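Long-range contact in mannan endo-1,6-alpha-mannosidase (Chaetomium thermophilum, PDB 6RY0), which probably cleaves alpha-1,6-mannosidic linkages as a glycosyl hydrolase family 76 enzyme implicated in transferring GPI-anchored glycoproteins into the fungal cell wall: residues 197-211 / 263-277. Residues are numbered along the deposited sequence; the frame is centred on the assembly and turned at random.
Sequences IANACFFDLGARLAR and NAALLLHGAAFMWNY
Two buried, nearly parallel helices of the family 76 helical domain pack here. Segments 197-211 and 263-277, of helices 196-213 and 261-278, have axes 8.3 Å apart at closest approach and 25° apart in direction. The Phe203 ring sits as a knob among Leu267, Gly270, Ala271 and Met274. Its CE2 lies 3.5 Å from Gly270 CA, so the ring packs on bare backbone. Leu266 fits among Ile197, Ala200, Cys201 and Asp204. Asp204 holds CG anti to its own N (chi1 -173°), which brings the carboxylate to the second helix. His269 ND1 donates a nearly straight hydrogen bond (178°) to Asp204 OD1, 2.6 Å away, meeting its syn lone pair. Asp204 OD2 takes a salt bridge from Arg208 NH1 at 2.9 Å, and Arg208 NH2 forms another with Glu142. With an alanine at Asp204, His269 ND1 and Arg208 NH1 would probably both lose their carboxylate partner inside the core. Arg208 CG lies over the Phe273 ring, a CH-pi contact. Extended Arg211 donates from NE to Asn276 OD1 at 2.8 Å, above the amide plane. Near-parallel neighbours with helix 216-231 between them in sequence fit one layer of the (alpha/alpha)6 barrel of family 76.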
# COMPACT_ATOMS: atom_id res chain seq x y z
N ILE A 197 9.74 1.20 -5.45
CA ILE A 197 8.72 0.72 -4.54
C ILE A 197 9.33 0.03 -3.31
O ILE A 197 8.83 0.20 -2.19
CB ILE A 197 7.66 -0.15 -5.24
CG1 ILE A 197 6.51 -0.48 -4.28
CG2 ILE A 197 8.26 -1.43 -5.86
CD1 ILE A 197 5.75 0.67 -3.84
N ALA A 198 10.39 -0.77 -3.47
CA ALA A 198 11.00 -1.40 -2.31
C ALA A 198 11.45 -0.35 -1.30
O ALA A 198 11.24 -0.45 -0.09
CB ALA A 198 12.22 -2.24 -2.75
N ASN A 199 12.11 0.67 -1.83
CA ASN A 199 12.64 1.74 -1.00
C ASN A 199 11.53 2.60 -0.40
O ASN A 199 11.63 3.03 0.74
CB ASN A 199 13.65 2.54 -1.83
CG ASN A 199 14.91 1.74 -1.99
OD1 ASN A 199 15.71 1.67 -1.04
ND2 ASN A 199 15.08 1.08 -3.14
N ALA A 200 10.47 2.85 -1.17
CA ALA A 200 9.32 3.61 -0.69
C ALA A 200 8.61 2.89 0.45
O ALA A 200 8.18 3.53 1.39
CB ALA A 200 8.37 3.88 -1.85
N CYS A 201 8.48 1.57 0.36
CA CYS A 201 7.86 0.82 1.45
C CYS A 201 8.70 0.96 2.72
O CYS A 201 8.16 1.17 3.82
CB CYS A 201 7.71 -0.66 1.09
SG CYS A 201 6.47 -1.04 -0.18
N PHE A 202 10.00 0.79 2.60
CA PHE A 202 10.88 0.90 3.76
C PHE A 202 10.86 2.31 4.36
O PHE A 202 10.81 2.49 5.57
CB PHE A 202 12.28 0.41 3.36
CG PHE A 202 13.31 0.48 4.45
CD1 PHE A 202 13.13 -0.12 5.68
CD2 PHE A 202 14.51 1.13 4.24
CE1 PHE A 202 14.10 -0.09 6.66
CE2 PHE A 202 15.48 1.15 5.23
CZ PHE A 202 15.28 0.58 6.43
N PHE A 203 10.88 3.33 3.48
CA PHE A 203 10.76 4.71 3.87
C PHE A 203 9.46 4.95 4.63
O PHE A 203 9.45 5.53 5.71
CB PHE A 203 10.81 5.59 2.62
CG PHE A 203 10.38 7.01 2.85
CD1 PHE A 203 11.10 7.84 3.70
CD2 PHE A 203 9.26 7.53 2.23
CE1 PHE A 203 10.69 9.13 3.96
CE2 PHE A 203 8.85 8.84 2.45
CZ PHE A 203 9.56 9.63 3.33
N ASP A 204 8.34 4.54 4.02
CA ASP A 204 7.04 4.77 4.63
C ASP A 204 6.93 4.10 5.99
O ASP A 204 6.44 4.68 6.95
CB ASP A 204 5.95 4.22 3.67
CG ASP A 204 4.56 4.57 4.11
OD1 ASP A 204 4.26 5.80 4.09
OD2 ASP A 204 3.77 3.64 4.40
N LEU A 205 7.39 2.85 6.10
CA LEU A 205 7.39 2.15 7.39
C LEU A 205 8.22 2.87 8.41
O LEU A 205 7.82 2.98 9.57
CB LEU A 205 7.94 0.72 7.27
CG LEU A 205 6.92 -0.26 6.71
CD1 LEU A 205 7.56 -1.59 6.39
CD2 LEU A 205 5.73 -0.48 7.64
N GLY A 206 9.40 3.33 8.02
CA GLY A 206 10.24 4.06 8.96
C GLY A 206 9.59 5.33 9.46
O GLY A 206 9.59 5.63 10.66
N ALA A 207 9.00 6.09 8.55
CA ALA A 207 8.35 7.34 8.93
C ALA A 207 7.18 7.08 9.89
O ALA A 207 6.97 7.80 10.86
CB ALA A 207 7.89 8.05 7.69
N ARG A 208 6.41 6.06 9.59
CA ARG A 208 5.24 5.71 10.40
C ARG A 208 5.64 5.13 11.74
O ARG A 208 5.02 5.44 12.77
CB ARG A 208 4.33 4.75 9.62
CG ARG A 208 3.72 5.45 8.42
CD ARG A 208 3.13 4.50 7.42
NE ARG A 208 1.91 3.88 7.90
CZ ARG A 208 1.24 2.98 7.20
NH1 ARG A 208 1.67 2.56 6.00
NH2 ARG A 208 0.12 2.47 7.69
N LEU A 209 6.68 4.32 11.77
CA LEU A 209 7.17 3.80 13.05
C LEU A 209 7.72 4.92 13.90
O LEU A 209 7.54 4.92 15.13
CB LEU A 209 8.18 2.67 12.83
CG LEU A 209 7.55 1.35 12.42
CD1 LEU A 209 8.59 0.40 11.80
CD2 LEU A 209 6.85 0.69 13.61
N ALA A 210 8.40 5.88 13.29
CA ALA A 210 8.87 7.05 14.04
C ALA A 210 7.71 7.78 14.70
O ALA A 210 7.73 8.08 15.89
CB ALA A 210 9.62 8.01 13.14
N ARG A 211 6.67 8.07 13.92
CA ARG A 211 5.55 8.81 14.49
C ARG A 211 4.87 8.02 15.62
O ARG A 211 4.48 8.58 16.64
CB ARG A 211 4.54 9.22 13.42
CG ARG A 211 3.47 10.14 13.97
CD ARG A 211 2.44 10.53 12.95
NE ARG A 211 1.46 11.46 13.48
CZ ARG A 211 0.26 11.13 13.95
NH1 ARG A 211 -0.13 9.88 14.03
NH2 ARG A 211 -0.60 12.09 14.31
N ASN A 263 3.90 4.70 -6.52
CA ASN A 263 5.24 5.11 -6.12
C ASN A 263 5.25 6.53 -5.62
O ASN A 263 5.69 6.82 -4.49
CB ASN A 263 6.24 4.92 -7.27
CG ASN A 263 6.81 3.54 -7.34
OD1 ASN A 263 6.98 2.88 -6.31
ND2 ASN A 263 7.18 3.09 -8.54
N ALA A 264 4.74 7.46 -6.40
CA ALA A 264 4.67 8.85 -5.94
C ALA A 264 3.78 8.96 -4.72
O ALA A 264 4.09 9.69 -3.78
CB ALA A 264 4.20 9.78 -7.06
N ALA A 265 2.64 8.27 -4.72
CA ALA A 265 1.72 8.41 -3.60
C ALA A 265 2.32 7.85 -2.30
O ALA A 265 2.06 8.42 -1.23
CB ALA A 265 0.38 7.74 -3.89
N LEU A 266 3.08 6.77 -2.36
CA LEU A 266 3.67 6.22 -1.16
C LEU A 266 4.73 7.17 -0.61
O LEU A 266 4.85 7.34 0.60
CB LEU A 266 4.24 4.82 -1.42
CG LEU A 266 4.68 4.07 -0.16
CD1 LEU A 266 3.63 4.08 0.93
CD2 LEU A 266 5.01 2.65 -0.54
N LEU A 267 5.53 7.78 -1.49
CA LEU A 267 6.49 8.77 -1.03
C LEU A 267 5.78 9.97 -0.42
O LEU A 267 6.24 10.50 0.60
CB LEU A 267 7.43 9.19 -2.13
CG LEU A 267 8.37 8.09 -2.65
CD1 LEU A 267 9.31 8.67 -3.68
CD2 LEU A 267 9.12 7.42 -1.55
N LEU A 268 4.69 10.44 -1.01
CA LEU A 268 3.90 11.51 -0.40
C LEU A 268 3.44 11.12 1.00
O LEU A 268 3.54 11.91 1.93
CB LEU A 268 2.70 11.85 -1.30
CG LEU A 268 1.72 12.84 -0.69
CD1 LEU A 268 2.32 14.23 -0.52
CD2 LEU A 268 0.46 12.93 -1.53
N HIS A 269 2.91 9.91 1.13
CA HIS A 269 2.42 9.41 2.42
C HIS A 269 3.55 9.44 3.45
O HIS A 269 3.37 10.00 4.53
CB HIS A 269 1.87 8.01 2.16
CG HIS A 269 1.14 7.36 3.29
ND1 HIS A 269 1.73 6.41 4.10
CD2 HIS A 269 -0.16 7.41 3.65
CE1 HIS A 269 0.80 5.90 4.88
NE2 HIS A 269 -0.35 6.48 4.63
N GLY A 270 4.69 8.85 3.13
CA GLY A 270 5.76 8.84 4.10
C GLY A 270 6.27 10.21 4.41
O GLY A 270 6.62 10.52 5.57
N ALA A 271 6.36 11.08 3.40
CA ALA A 271 6.82 12.45 3.62
C ALA A 271 5.86 13.19 4.56
O ALA A 271 6.31 14.01 5.37
CB ALA A 271 6.96 13.18 2.30
N ALA A 272 4.56 12.93 4.45
CA ALA A 272 3.60 13.55 5.33
C ALA A 272 3.81 13.10 6.78
O ALA A 272 3.75 13.91 7.69
CB ALA A 272 2.18 13.24 4.86
N PHE A 273 4.09 11.80 7.00
CA PHE A 273 4.42 11.34 8.33
C PHE A 273 5.69 12.01 8.84
O PHE A 273 5.75 12.40 10.01
CB PHE A 273 4.53 9.79 8.38
CG PHE A 273 3.19 9.11 8.52
CD1 PHE A 273 2.43 8.79 7.40
CD2 PHE A 273 2.69 8.76 9.75
CE1 PHE A 273 1.19 8.18 7.54
CE2 PHE A 273 1.45 8.15 9.89
CZ PHE A 273 0.70 7.86 8.78
N MET A 274 6.69 12.17 7.98
CA MET A 274 7.92 12.84 8.39
C MET A 274 7.67 14.31 8.72
O MET A 274 8.25 14.84 9.68
CB MET A 274 9.02 12.76 7.35
CG MET A 274 9.55 11.35 7.12
SD MET A 274 10.35 10.63 8.58
CE MET A 274 11.87 11.59 8.60
N TRP A 275 6.86 15.00 7.94
CA TRP A 275 6.49 16.38 8.24
C TRP A 275 5.80 16.48 9.60
O TRP A 275 6.12 17.34 10.41
CB TRP A 275 5.60 16.94 7.13
CG TRP A 275 4.84 18.16 7.48
CD1 TRP A 275 3.48 18.28 7.42
CD2 TRP A 275 5.34 19.45 7.91
NE1 TRP A 275 3.10 19.55 7.77
CE2 TRP A 275 4.22 20.29 8.06
CE3 TRP A 275 6.62 19.97 8.17
CZ2 TRP A 275 4.34 21.60 8.50
CZ3 TRP A 275 6.72 21.29 8.60
CH2 TRP A 275 5.58 22.07 8.74
N ASN A 276 4.84 15.59 9.84
CA ASN A 276 4.09 15.62 11.08
C ASN A 276 5.02 15.35 12.27
O ASN A 276 4.93 16.01 13.29
CB ASN A 276 2.97 14.59 10.99
CG ASN A 276 2.08 14.59 12.20
OD1 ASN A 276 2.45 14.05 13.25
ND2 ASN A 276 0.90 15.15 12.07
N TYR A 277 5.93 14.39 12.11
CA TYR A 277 6.83 14.00 13.20
C TYR A 277 7.90 15.06 13.47
O TYR A 277 8.13 15.43 14.62
CB TYR A 277 7.48 12.68 12.83
CG TYR A 277 8.38 12.14 13.91
CD1 TYR A 277 7.86 11.72 15.13
CD2 TYR A 277 9.75 12.04 13.73
CE1 TYR A 277 8.65 11.19 16.10
CE2 TYR A 277 10.57 11.49 14.74
CZ TYR A 277 9.98 11.08 15.91
OH TYR A 277 10.70 10.50 16.95
O HOH W 1 9.28 0.79 -8.28
O HOH W 2 -0.70 14.98 14.46